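Long-range contacts in deoxyuridine 5'-triphosphate nucleotidohydrolase (Entamoeba histolytica, PDB 3LQW), which probably hydrolyses dUTP to dUMP and diphosphate with the help of magnesium, supplying the precursor of thymidine nucleotides and keeping uracil out of DNA: residues 50-55 against 64-69; 56-61 against 111-116; 70-75 against 107-112. All coordinates share one frame; numbering follows the deposited sequence. Where two conformers were deposited one is given.

Contact 1: residues 50-55 against 64-69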
ATOM      1  N   LEU A  50     -11.332  -9.067   6.126  1.00 10.68           N
ATOM      2  CA  LEU A  50     -10.858  -9.434   7.446  1.00 10.54           C
ATOM      3  C   LEU A  50     -11.838  -8.899   8.487  1.00 11.22           C
ATOM      4  O   LEU A  50     -12.279  -7.748   8.405  1.00 12.04           O
ATOM      5  CB  LEU A  50      -9.473  -8.849   7.734  1.00 11.05           C
ATOM      6  CG  LEU A  50      -8.347  -9.346   6.838  1.00 10.82           C
ATOM      7  CD1 LEU A  50      -7.078  -8.531   7.097  1.00 12.27           C
ATOM      8  CD2 LEU A  50      -8.112 -10.826   6.978  1.00 12.55           C
ATOM      9  N   TYR A  51     -12.182  -9.735   9.460  1.00 11.82           N
ATOM     10  CA  TYR A  51     -13.190  -9.420  10.472  1.00 11.74           C
ATOM     11  C   TYR A  51     -12.541  -9.256  11.833  1.00 12.23           C
ATOM     12  O   TYR A  51     -11.657 -10.013  12.193  1.00 14.50           O
ATOM     13  CB  TYR A  51     -14.217 -10.582  10.560  1.00 12.60           C
ATOM     14  CG  TYR A  51     -14.985 -10.825   9.278  1.00 13.10           C
ATOM     15  CD1 TYR A  51     -14.452 -11.603   8.273  1.00 14.19           C
ATOM     16  CD2 TYR A  51     -16.250 -10.319   9.094  1.00 13.87           C
ATOM     17  CE1 TYR A  51     -15.142 -11.812   7.097  1.00 15.40           C
ATOM     18  CE2 TYR A  51     -16.979 -10.543   7.937  1.00 15.53           C
ATOM     19  CZ  TYR A  51     -16.409 -11.289   6.923  1.00 15.48           C
ATOM     20  OH  TYR A  51     -17.127 -11.526   5.767  1.00 17.22           O
ATOM     21  N   SER A  52     -13.002  -8.275  12.605  1.00 12.23           N
ATOM     22  CA  SER A  52     -12.570  -8.130  13.978  1.00 12.66           C
ATOM     23  C   SER A  52     -13.105  -9.254  14.873  1.00 13.98           C
ATOM     24  O   SER A  52     -14.293  -9.536  14.801  1.00 15.94           O
ATOM     25  CB  SER A  52     -13.028  -6.784  14.554  1.00 13.35           C
ATOM     26  OG  SER A  52     -12.560  -6.667  15.864  1.00 14.57           O
ATOM     27  N   ASN A  53     -12.242  -9.776  15.739  1.00 14.27           N
ATOM     28  CA  ASN A  53     -12.709 -10.743  16.749  1.00 16.22           C
ATOM     29  C   ASN A  53     -13.086 -10.082  18.052  1.00 16.73           C
ATOM     30  O   ASN A  53     -13.462 -10.793  18.983  1.00 18.38           O
ATOM     31  CB  ASN A  53     -11.665 -11.841  16.965  1.00 17.32           C
ATOM     32  CG  ASN A  53     -12.186 -12.995  17.777  1.00 20.67           C
ATOM     33  OD1 ASN A  53     -13.189 -13.639  17.416  1.00 26.79           O
ATOM     34  ND2 ASN A  53     -11.497 -13.272  18.856  1.00 23.10           N
ATOM     35  N   THR A  54     -13.022  -8.752  18.154  1.00 17.01           N
ATOM     36  CA  THR A  54     -13.321  -8.041  19.404  1.00 17.04           C
ATOM     37  C   THR A  54     -14.029  -6.704  19.137  1.00 16.64           C
ATOM     38  O   THR A  54     -13.966  -6.129  18.057  1.00 15.30           O
ATOM     39  CB  THR A  54     -12.047  -7.755  20.223  1.00 19.14           C
ATOM     40  OG1 THR A  54     -11.311  -6.675  19.629  1.00 21.17           O
ATOM     41  CG2 THR A  54     -11.132  -8.969  20.387  1.00 23.07           C
ATOM     42  N   ASN A  55     -14.730  -6.220  20.139  1.00 16.59           N
ATOM     43  CA  ASN A  55     -15.139  -4.836  20.200  1.00 16.42           C
ATOM     44  C   ASN A  55     -13.900  -3.994  20.516  1.00 16.76           C
ATOM     45  O   ASN A  55     -12.993  -4.438  21.199  1.00 19.15           O
ATOM     46  CB  ASN A  55     -16.172  -4.613  21.316  1.00 17.16           C
ATOM     47  CG  ASN A  55     -17.428  -5.400  21.106  1.00 19.57           C
ATOM     48  OD1 ASN A  55     -17.913  -5.554  20.010  1.00 20.38           O
ATOM     49  ND2 ASN A  55     -18.030  -5.822  22.215  1.00 27.59           N
ATOM     50  N   PHE A  64      -5.151   1.618  16.924  1.00  8.82           N
ATOM     51  CA  PHE A  64      -5.491   0.434  17.696  1.00  9.66           C
ATOM     52  C   PHE A  64      -5.132  -0.804  16.880  1.00 10.44           C
ATOM     53  O   PHE A  64      -5.387  -0.857  15.686  1.00 10.18           O
ATOM     54  CB  PHE A  64      -6.992   0.410  18.034  1.00 11.95           C
ATOM     55  CG  PHE A  64      -7.377  -0.672  19.023  1.00 14.64           C
ATOM     56  CD1 PHE A  64      -7.809  -1.924  18.608  1.00 16.22           C
ATOM     57  CD2 PHE A  64      -7.301  -0.441  20.368  1.00 20.86           C
ATOM     58  CE1 PHE A  64      -8.125  -2.936  19.532  1.00 19.73           C
ATOM     59  CE2 PHE A  64      -7.661  -1.451  21.277  1.00 24.58           C
ATOM     60  CZ  PHE A  64      -8.045  -2.671  20.830  1.00 24.21           C
ATOM     61  N   LEU A  65      -4.536  -1.788  17.548  1.00 11.22           N
ATOM     62  CA  LEU A  65      -4.180  -3.061  16.929  1.00 11.17           C
ATOM     63  C   LEU A  65      -5.339  -4.052  17.097  1.00 11.64           C
ATOM     64  O   LEU A  65      -5.627  -4.506  18.207  1.00 13.31           O
ATOM     65  CB  LEU A  65      -2.930  -3.620  17.617  1.00 12.23           C
ATOM     66  CG  LEU A  65      -2.403  -4.920  16.991  1.00 13.43           C
ATOM     67  CD1 LEU A  65      -1.860  -4.701  15.596  1.00 15.70           C
ATOM     68  CD2 LEU A  65      -1.359  -5.620  17.878  1.00 16.52           C
ATOM     69  N   VAL A  66      -6.016  -4.327  16.007  1.00 11.47           N
ATOM     70  CA  VAL A  66      -7.231  -5.164  15.997  1.00 12.91           C
ATOM     71  C   VAL A  66      -6.893  -6.635  15.678  1.00 13.73           C
ATOM     72  O   VAL A  66      -6.247  -6.932  14.692  1.00 15.32           O
ATOM     73  CB  VAL A  66      -8.290  -4.652  14.989  1.00 14.30           C
ATOM     74  CG1 VAL A  66      -9.626  -5.474  15.154  1.00 17.90           C
ATOM     75  CG2 VAL A  66      -8.563  -3.156  15.183  1.00 15.05           C
ATOM     76  N   SER A  67      -7.369  -7.517  16.544  1.00 14.07           N
ATOM     77  CA  SER A  67      -7.173  -8.962  16.362  0.70 14.69           C
ATOM     78  C   SER A  67      -8.286  -9.543  15.480  1.00 14.31           C
ATOM     79  O   SER A  67      -9.443  -9.230  15.640  1.00 15.76           O
ATOM     80  CB  SER A  67      -7.130  -9.644  17.722  0.70 15.97           C
ATOM     81  OG  SER A  67      -5.978  -9.283  18.477  0.70 19.50           O
ATOM     82  N   THR A  68      -7.878 -10.371  14.511  1.00 14.22           N
ATOM     83  CA  THR A  68      -8.831 -11.048  13.621  1.00 14.72           C
ATOM     84  C   THR A  68      -9.222 -12.450  14.127  1.00 15.12           C
ATOM     85  O   THR A  68     -10.249 -12.987  13.675  1.00 17.90           O
ATOM     86  CB  THR A  68      -8.260 -11.226  12.239  1.00 14.93           C
ATOM     87  OG1 THR A  68      -7.137 -12.123  12.269  1.00 14.68           O
ATOM     88  CG2 THR A  68      -7.891  -9.908  11.601  1.00 16.28           C
ATOM     89  N   GLY A  69      -8.427 -13.031  15.007  1.00 14.56           N
ATOM     90  CA  GLY A  69      -8.717 -14.384  15.449  1.00 14.22           C
ATOM     91  C   GLY A  69      -8.287 -15.485  14.512  1.00 13.36           C
ATOM     92  O   GLY A  69      -8.597 -16.644  14.808  1.00 15.21           O
TER

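Contact 2: residues 56-61 against 111-116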
ATOM      1  N   PHE A  56     -13.859  -2.764  20.016  1.00 14.64           N
ATOM      2  CA  PHE A  56     -12.725  -1.885  20.280  1.00 14.68           C
ATOM      3  C   PHE A  56     -13.156  -0.449  20.056  1.00 13.25           C
ATOM      4  O   PHE A  56     -14.150  -0.187  19.393  1.00 14.01           O
ATOM      5  CB  PHE A  56     -11.492  -2.241  19.416  1.00 15.00           C
ATOM      6  CG  PHE A  56     -11.715  -2.117  17.945  1.00 13.00           C
ATOM      7  CD1 PHE A  56     -12.236  -3.172  17.210  1.00 13.26           C
ATOM      8  CD2 PHE A  56     -11.396  -0.935  17.277  1.00 13.28           C
ATOM      9  CE1 PHE A  56     -12.463  -3.069  15.869  1.00 14.17           C
ATOM     10  CE2 PHE A  56     -11.632  -0.818  15.954  1.00 13.60           C
ATOM     11  CZ  PHE A  56     -12.126  -1.868  15.228  1.00 14.13           C
ATOM     12  N   ILE A  57     -12.384   0.453  20.652  1.00 12.79           N
ATOM     13  CA  ILE A  57     -12.608   1.888  20.516  1.00 13.32           C
ATOM     14  C   ILE A  57     -11.284   2.535  20.135  1.00 13.42           C
ATOM     15  O   ILE A  57     -10.239   2.226  20.696  1.00 16.23           O
ATOM     16  CB  ILE A  57     -13.165   2.508  21.848  1.00 16.25           C
ATOM     17  CG1 ILE A  57     -14.504   1.855  22.193  1.00 19.96           C
ATOM     18  CG2 ILE A  57     -13.360   3.980  21.748  1.00 19.06           C
ATOM     19  CD1 ILE A  57     -15.078   2.197  23.611  1.00 25.37           C
ATOM     20  N   ILE A  58     -11.309   3.401  19.144  1.00 10.83           N
ATOM     21  CA  ILE A  58     -10.127   4.175  18.750  1.00 10.17           C
ATOM     22  C   ILE A  58     -10.417   5.651  18.963  1.00 10.00           C
ATOM     23  O   ILE A  58     -11.329   6.210  18.356  1.00 10.08           O
ATOM     24  CB  ILE A  58      -9.691   3.978  17.291  1.00  9.49           C
ATOM     25  CG1 ILE A  58      -9.831   2.517  16.846  1.00 11.19           C
ATOM     26  CG2 ILE A  58      -8.232   4.493  17.144  1.00 10.97           C
ATOM     27  CD1 ILE A  58      -9.339   2.291  15.427  1.00 14.33           C
ATOM     28  N   GLN A  59      -9.644   6.272  19.844  1.00  9.91           N
ATOM     29  CA  GLN A  59      -9.785   7.696  20.084  1.00 10.44           C
ATOM     30  C   GLN A  59      -9.374   8.527  18.856  1.00  9.71           C
ATOM     31  O   GLN A  59      -8.615   8.042  18.014  1.00  9.33           O
ATOM     32  CB  GLN A  59      -9.014   8.109  21.331  1.00 11.51           C
ATOM     33  CG  GLN A  59      -9.425   7.416  22.585  1.00 13.70           C
ATOM     34  CD  GLN A  59     -10.777   7.764  23.011  1.00 15.50           C
ATOM     35  OE1 GLN A  59     -11.186   8.919  22.883  1.00 18.11           O
ATOM     36  NE2 GLN A  59     -11.496   6.795  23.572  1.00 18.87           N
ATOM     37  N   PRO A  60      -9.854   9.784  18.770  1.00  9.95           N
ATOM     38  CA  PRO A  60      -9.475  10.630  17.649  1.00  9.91           C
ATOM     39  C   PRO A  60      -7.958  10.755  17.512  1.00  8.40           C
ATOM     40  O   PRO A  60      -7.272  10.994  18.507  1.00  9.19           O
ATOM     41  CB  PRO A  60     -10.112  11.995  18.010  1.00 12.37           C
ATOM     42  CG  PRO A  60     -11.006  11.759  19.132  1.00 14.98           C
ATOM     43  CD  PRO A  60     -10.762  10.446  19.726  1.00 11.94           C
ATOM     44  N   HIS A  61      -7.453  10.598  16.304  1.00  8.59           N
ATOM     45  CA  HIS A  61      -6.040  10.769  16.004  1.00  8.76           C
ATOM     46  C   HIS A  61      -5.159   9.816  16.762  1.00  8.77           C
ATOM     47  O   HIS A  61      -3.972  10.080  16.916  1.00 12.46           O
ATOM     48  CB  HIS A  61      -5.617  12.246  16.150  1.00  9.47           C
ATOM     49  CG  HIS A  61      -6.378  13.150  15.214  1.00  9.27           C
ATOM     50  ND1 HIS A  61      -6.183  13.129  13.846  1.00  9.76           N
ATOM     51  CD2 HIS A  61      -7.412  14.017  15.426  1.00 11.36           C
ATOM     52  CE1 HIS A  61      -7.040  13.952  13.266  1.00 11.34           C
ATOM     53  NE2 HIS A  61      -7.787  14.499  14.197  1.00 12.93           N
ATOM     54  N   VAL A 111      -4.334  -6.153  12.684  1.00 14.73           N
ATOM     55  CA  VAL A 111      -4.461  -5.008  11.774  1.00 15.08           C
ATOM     56  C   VAL A 111      -4.259  -3.723  12.602  1.00 13.12           C
ATOM     57  O   VAL A 111      -5.003  -3.528  13.555  1.00 12.96           O
ATOM     58  CB  VAL A 111      -5.973  -4.970  11.096  1.00 14.55           C
ATOM     59  CG1 VAL A 111      -6.115  -3.793  10.183  1.00 17.89           C
ATOM     60  CG2 VAL A 111      -6.279  -6.329  10.360  1.00 18.16           C
ATOM     61  N   ILE A 112      -3.334  -2.832  12.208  1.00 11.84           N
ATOM     62  CA  ILE A 112      -3.230  -1.544  12.877  0.60 11.37           C
ATOM     63  C   ILE A 112      -4.111  -0.521  12.138  1.00  9.79           C
ATOM     64  O   ILE A 112      -3.915  -0.231  10.971  1.00 10.90           O
ATOM     65  CB  ILE A 112      -1.767  -1.121  13.036  0.60 12.93           C
ATOM     66  CG1 ILE A 112      -1.641   0.069  13.982  0.60 14.10           C
ATOM     67  CG2 ILE A 112      -1.103  -0.901  11.690  0.60 15.54           C
ATOM     68  CD1 ILE A 112      -1.762  -0.290  15.440  0.60 14.71           C
ATOM     69  N   LEU A 113      -5.134  -0.066  12.838  1.00  8.77           N
ATOM     70  CA  LEU A 113      -6.056   0.959  12.349  0.60  8.40           C
ATOM     71  C   LEU A 113      -5.679   2.313  12.925  1.00  7.77           C
ATOM     72  O   LEU A 113      -5.533   2.442  14.139  1.00  9.58           O
ATOM     73  CB  LEU A 113      -7.522   0.634  12.721  0.60  8.56           C
ATOM     74  CG  LEU A 113      -8.145  -0.656  12.141  0.60  9.86           C
ATOM     75  CD1 LEU A 113      -9.604  -0.749  12.564  0.60 10.54           C
ATOM     76  CD2 LEU A 113      -8.000  -0.710  10.614  0.60 12.36           C
ATOM     77  N   PHE A 114      -5.510   3.293  12.060  1.00  7.05           N
ATOM     78  CA  PHE A 114      -5.280   4.670  12.439  1.00  6.65           C
ATOM     79  C   PHE A 114      -6.600   5.410  12.260  1.00  7.15           C
ATOM     80  O   PHE A 114      -7.201   5.358  11.179  1.00  8.28           O
ATOM     81  CB  PHE A 114      -4.236   5.350  11.546  1.00  7.06           C
ATOM     82  CG  PHE A 114      -2.837   4.820  11.689  1.00  7.64           C
ATOM     83  CD1 PHE A 114      -1.976   5.339  12.625  1.00  7.68           C
ATOM     84  CD2 PHE A 114      -2.347   3.833  10.835  1.00 11.13           C
ATOM     85  CE1 PHE A 114      -0.688   4.867  12.748  1.00  9.56           C
ATOM     86  CE2 PHE A 114      -1.050   3.353  10.988  1.00 12.87           C
ATOM     87  CZ  PHE A 114      -0.230   3.884  11.922  1.00 11.49           C
ATOM     88  N   ASN A 115      -7.033   6.127  13.287  1.00  7.20           N
ATOM     89  CA  ASN A 115      -8.233   6.958  13.224  1.00  7.05           C
ATOM     90  C   ASN A 115      -7.810   8.404  12.971  1.00  7.09           C
ATOM     91  O   ASN A 115      -7.426   9.108  13.905  1.00  9.17           O
ATOM     92  CB  ASN A 115      -9.013   6.860  14.540  1.00  7.82           C
ATOM     93  CG  ASN A 115     -10.242   7.726  14.588  1.00  7.82           C
ATOM     94  OD1 ASN A 115     -10.580   8.404  13.601  1.00  9.38           O
ATOM     95  ND2 ASN A 115     -10.903   7.729  15.732  1.00  9.00           N
ATOM     96  N   HIS A 116      -7.831   8.835  11.726  0.50  6.05           N
ATOM     97  CA  HIS A 116      -7.411  10.181  11.416  0.50  6.13           C
ATOM     98  C   HIS A 116      -8.535  11.229  11.494  0.50  6.85           C
ATOM     99  O   HIS A 116      -8.377  12.351  11.047  0.50  8.29           O
ATOM    100  CB  HIS A 116      -6.728  10.192  10.049  0.50  5.56           C
ATOM    101  CG  HIS A 116      -5.441   9.444  10.013  0.50  4.94           C
ATOM    102  ND1 HIS A 116      -4.463   9.632  10.966  0.50  4.18           N
ATOM    103  CD2 HIS A 116      -4.958   8.537   9.124  0.50  4.56           C
ATOM    104  CE1 HIS A 116      -3.432   8.857  10.656  0.50  4.08           C
ATOM    105  NE2 HIS A 116      -3.698   8.180   9.549  0.50  4.63           N
TER
HETATM  106  O   HOH W   1      -4.149  11.912  12.467  1.00 17.22           O

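Contact 3: residues 70-75 against 107-112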
ATOM      1  N   VAL A  70      -7.584 -15.183  13.419  1.00 12.73           N
ATOM      2  CA  VAL A  70      -7.093 -16.195  12.484  1.00 12.37           C
ATOM      3  C   VAL A  70      -5.612 -16.063  12.201  1.00 12.42           C
ATOM      4  O   VAL A  70      -5.058 -14.954  12.297  1.00 12.87           O
ATOM      5  CB  VAL A  70      -7.897 -16.190  11.149  1.00 12.97           C
ATOM      6  CG1 VAL A  70      -9.395 -16.314  11.439  1.00 14.20           C
ATOM      7  CG2 VAL A  70      -7.610 -14.968  10.287  1.00 13.40           C
ATOM      8  N   SER A  71      -5.007 -17.164  11.795  1.00 12.13           N
ATOM      9  CA  SER A  71      -3.736 -17.221  11.144  1.00 12.15           C
ATOM     10  C   SER A  71      -3.922 -17.773   9.755  1.00 12.36           C
ATOM     11  O   SER A  71      -4.926 -18.434   9.461  1.00 12.69           O
ATOM     12  CB  SER A  71      -2.734 -18.038  11.927  1.00 12.93           C
ATOM     13  OG  SER A  71      -3.188 -19.339  12.094  1.00 15.32           O
ATOM     14  N   VAL A  72      -2.956 -17.523   8.874  1.00 11.90           N
ATOM     15  CA  VAL A  72      -3.035 -17.951   7.494  1.00 11.78           C
ATOM     16  C   VAL A  72      -1.743 -18.517   6.948  1.00 12.76           C
ATOM     17  O   VAL A  72      -0.640 -18.225   7.454  1.00 13.76           O
ATOM     18  CB  VAL A  72      -3.510 -16.807   6.556  1.00 11.87           C
ATOM     19  CG1 VAL A  72      -4.828 -16.241   7.033  1.00 13.57           C
ATOM     20  CG2 VAL A  72      -2.447 -15.707   6.410  1.00 12.69           C
ATOM     21  N   GLN A  73      -1.885 -19.292   5.870  1.00 12.13           N
ATOM     22  CA  GLN A  73      -0.777 -19.757   5.039  1.00 12.56           C
ATOM     23  C   GLN A  73      -1.035 -19.247   3.630  1.00 12.47           C
ATOM     24  O   GLN A  73      -1.927 -19.728   2.938  1.00 12.65           O
ATOM     25  CB  GLN A  73      -0.669 -21.260   5.106  1.00 14.95           C
ATOM     26  CG  GLN A  73       0.462 -21.843   4.344  1.00 18.75           C
ATOM     27  CD  GLN A  73       0.607 -23.352   4.636  1.00 22.97           C
ATOM     28  OE1 GLN A  73       0.374 -23.796   5.763  1.00 26.88           O
ATOM     29  NE2 GLN A  73       0.950 -24.127   3.622  1.00 30.49           N
ATOM     30  N   ILE A  74      -0.280 -18.222   3.245  1.00 13.25           N
ATOM     31  CA  ILE A  74      -0.373 -17.559   1.939  0.60 12.77           C
ATOM     32  C   ILE A  74       0.204 -18.510   0.860  1.00 13.10           C
ATOM     33  O   ILE A  74       1.200 -19.160   1.122  1.00 14.29           O
ATOM     34  CB  ILE A  74       0.475 -16.212   1.930  0.60 12.63           C
ATOM     35  CG1 ILE A  74       0.124 -15.167   3.034  0.60 12.37           C
ATOM     36  CG2 ILE A  74       0.378 -15.519   0.578  0.60 14.35           C
ATOM     37  CD1 ILE A  74      -1.258 -14.476   2.963  0.60 12.97           C
ATOM     38  N   PRO A  75      -0.368 -18.529  -0.361  1.00 13.54           N
ATOM     39  CA  PRO A  75       0.238 -19.327  -1.444  1.00 15.18           C
ATOM     40  C   PRO A  75       1.662 -18.897  -1.773  1.00 14.88           C
ATOM     41  O   PRO A  75       2.074 -17.747  -1.589  1.00 14.39           O
ATOM     42  CB  PRO A  75      -0.661 -19.073  -2.648  1.00 16.84           C
ATOM     43  CG  PRO A  75      -1.783 -18.357  -2.219  1.00 17.04           C
ATOM     44  CD  PRO A  75      -1.673 -17.986  -0.760  1.00 13.96           C
ATOM     45  N   GLY A 107       1.728 -16.502  12.769  1.00 15.31           N
ATOM     46  CA  GLY A 107       1.068 -15.799  13.842  1.00 15.34           C
ATOM     47  C   GLY A 107      -0.314 -15.299  13.463  1.00 13.44           C
ATOM     48  O   GLY A 107      -0.724 -15.399  12.314  1.00 14.08           O
ATOM     49  N   GLU A 108      -1.047 -14.807  14.451  1.00 13.59           N
ATOM     50  CA  GLU A 108      -2.362 -14.207  14.208  1.00 13.37           C
ATOM     51  C   GLU A 108      -2.237 -12.972  13.331  1.00 12.57           C
ATOM     52  O   GLU A 108      -1.291 -12.186  13.475  1.00 14.08           O
ATOM     53  CB  GLU A 108      -2.978 -13.803  15.532  1.00 13.82           C
ATOM     54  CG  GLU A 108      -4.401 -13.274  15.426  1.00 14.99           C
ATOM     55  CD  GLU A 108      -5.106 -13.055  16.733  1.00 16.22           C
ATOM     56  OE1 GLU A 108      -4.483 -13.245  17.785  1.00 19.82           O
ATOM     57  OE2 GLU A 108      -6.267 -12.630  16.701  1.00 18.82           O
ATOM     58  N   ILE A 109      -3.181 -12.805  12.407  1.00 12.09           N
ATOM     59  CA  ILE A 109      -3.253 -11.560  11.657  0.50 12.50           C
ATOM     60  C   ILE A 109      -3.875 -10.511  12.562  1.00 11.91           C
ATOM     61  O   ILE A 109      -4.988 -10.654  13.077  1.00 12.36           O
ATOM     62  CB  ILE A 109      -4.053 -11.718  10.376  0.50 13.07           C
ATOM     63  CG1 ILE A 109      -3.521 -12.925   9.597  0.50 13.81           C
ATOM     64  CG2 ILE A 109      -3.985 -10.389   9.563  0.50 13.38           C
ATOM     65  CD1 ILE A 109      -2.037 -12.775   9.384  0.50 14.70           C
ATOM     66  N   LYS A 110      -3.123  -9.430  12.756  1.00 12.77           N
ATOM     67  CA  LYS A 110      -3.581  -8.289  13.539  1.00 13.64           C
ATOM     68  C   LYS A 110      -3.337  -7.043  12.680  1.00 15.86           C
ATOM     69  O   LYS A 110      -2.327  -6.974  11.989  1.00 18.80           O
ATOM     70  CB  LYS A 110      -2.839  -8.183  14.865  1.00 14.32           C
ATOM     71  CG  LYS A 110      -2.982  -9.439  15.736  1.00 15.81           C
ATOM     72  CD  LYS A 110      -2.402  -9.180  17.126  1.00 19.88           C
ATOM     73  CE  LYS A 110      -2.419 -10.403  17.946  1.00 22.57           C
ATOM     74  NZ  LYS A 110      -1.716 -10.150  19.244  1.00 27.83           N
ATOM     75  N   VAL A 111      -4.334  -6.153  12.684  1.00 14.73           N
ATOM     76  CA  VAL A 111      -4.461  -5.008  11.774  1.00 15.08           C
ATOM     77  C   VAL A 111      -4.259  -3.723  12.602  1.00 13.12           C
ATOM     78  O   VAL A 111      -5.003  -3.528  13.555  1.00 12.96           O
ATOM     79  CB  VAL A 111      -5.973  -4.970  11.096  1.00 14.55           C
ATOM     80  CG1 VAL A 111      -6.115  -3.793  10.183  1.00 17.89           C
ATOM     81  CG2 VAL A 111      -6.279  -6.329  10.360  1.00 18.16           C
ATOM     82  N   ILE A 112      -3.334  -2.832  12.208  1.00 11.84           N
ATOM     83  CA  ILE A 112      -3.230  -1.544  12.877  0.60 11.37           C
ATOM     84  C   ILE A 112      -4.111  -0.521  12.138  1.00  9.79           C
ATOM     85  O   ILE A 112      -3.915  -0.231  10.971  1.00 10.90           O
ATOM     86  CB  ILE A 112      -1.767  -1.121  13.036  0.60 12.93           C
ATOM     87  CG1 ILE A 112      -1.641   0.069  13.982  0.60 14.10           C
ATOM     88  CG2 ILE A 112      -1.103  -0.901  11.690  0.60 15.54           C
ATOM     89  CD1 ILE A 112      -1.762  -0.290  15.440  0.60 14.71           C
TER
HETATM   90  O   HOH W   2      -0.573 -16.009   9.611  1.00 14.09           O

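Contact 1: residues 50-55 against 64-69
Asn53 N meets Ser67 O at 2.9 Å, and this backbone hydrogen bond is almost straight, with 174° at the hydrogen. It pins the chain leaving strand 47-51 to residues 64-69, and the two paths run nearly at right angles. Tyr51 O serves the same junction from the other segment, taking a CA-H of Thr68 in a CA-H...O contact of 3.3 Å from Thr68 CA.

Ser52 is the side chain to follow outward. Its CB rests 3.7 Å from Val66 CG1, and OG comes closer still, 3.2 Å from that same methyl. With OG anti to the backbone N (chi1 -178°), the hydroxyl reaches forward along its own loop and donates to Thr54 O at 2.7 Å, in the carbonyl plane and on a lone pair. That bond fixes the rotation of OG, so Val66 CG1 packs on a CB and OG that are held in place by Thr54 O.

Asn53 approaches through its CB, which sits 3.8 Å from Thr68 O and lies beside Gly69 N. Gly69 adopts left-handed backbone angles here, where strand 63-73 turns its corner. Thr68 brings CB and CG2 up to Tyr51 O, with CB at 3.6 Å, while its OG1 faces elsewhere: it is hydrogen-bonded to Ile109 O and to Val70 N.

Around the junction, Leu50 continues strand 47-51 into backbone bonds with Ile129 and Ala130 of strand 128-136, and the hydroxyl of Tyr51 is hydrogen-bonded to Thr39. On the other flank, Val66 packs on Phe56 of strand 56-58 and on Leu113 of strand 108-115. The contact thus joins two antiparallel sheets of the dUTPase beta fold, where strand 47-51 runs out into loop and strand 63-73 nears its corner.

Contact 2: residues 56-61 against 111-116
His61 N reaches Asn115 O at 2.8 Å in a weak, strongly bent hydrogen bond, at the end where the backbones draw together; the axes of strands 56-58 and 111-115 stay 8.7 Å apart, 45° from parallel. Asn115 fills much of the gap. A chi1 of 178° sends its amide across to residues 58-60, where ND2 donates to Ile58 O at 3.1 Å. The acceptor lies close to the amide plane, but the donor stands well above the carbonyl plane. A second bond of ND2, to Glu119 O, helps fix the amide. Ile58 CG2 packs on Asn115 CB at 3.6 Å, the two side chains running in opposite senses.

Farther back, Ile58 CD1 abuts Leu113 CB at 3.7 Å, crossing it at about a right angle, and Phe56 CZ approaches Leu113 CD1 at 3.8 Å in the Leu113 conformer given. A water bridges His61 ND1 and His116 ND1 (one of two His116 conformers), 2.7 Å from each; His61 NE2 is hydrogen-bonded to Asn118 OD1.

Phe121 of strand 121-123 touches Phe56, Ile58 and Asn115. His116 meets His116 of both other subunits, consistent with strand 108-115 ending at the trimer's threefold axis.

Contact 3: residues 70-75 against 107-112
Val70 O accepts a hydrogen bond from Ile109 N at 2.9 Å, nearly collinear with the carbonyl bond and with 167° at the hydrogen. The same oxygen also draws Glu108 CA to 3.4 Å in a CA-H...O contact, so one carbonyl grips two successive residues of the other segment. A water adds an indirect link: Val72 N donates to it at 2.9 Å, and it probably donates to Gly107 O at 2.8 Å.

These polar links hold two strands whose axes pass 4.8 Å apart but cross at 112°. Strand 63-73 has just turned its corner at Gly69, so residues 70-73 swing away from strand 108-115, beside which residues 64-68 run, and continue beside strand 25-30. Such sharply bent, shared strands fit the distorted jelly roll of trimeric dUTPases.

Apolar packing is light: Val72 CG2 meets Ile109 CD1 at 4.2 Å in the Ile109 conformer given, one of two, the side chains crossing at about a right angle. Other carbons rest on carbonyl oxygens. Ser71 CB presses on Gly107 O at 3.3 Å. Glu108 CB points away from residues 70-75 overall, yet CG passes 3.6 Å from Val70 O before the extended chain carries OE2 to the N-H of Gly69. On the strand 70-73 side, Gln73 OE1 is hydrogen-bonded to Asn149 N of a neighbouring subunit.

Overall arrangement
From the N terminus, the chain leaves strand 47-51, and contact 1 closes a short loop by returning residues 64-69 to residues 50-55. Residues 56-61 lie inside that loop and reach far ahead to 111-116, so contact 2 crosses contact 1. Contact 3 opens just after contact 1 ends, past the corner at Gly69, and finishes on residues 107-112, which share Val111 and Ile112 with contact 2. Strand 108-115 thus serves contacts 2 and 3 at opposite ends, some 20 Å apart between centres, while backbone bonds from Phe64 and Val66 to Leu113 and Val111 tie contact 1 in between. Together they join strands 47-51 and 56-58 to the 63-73/108-115 sheet.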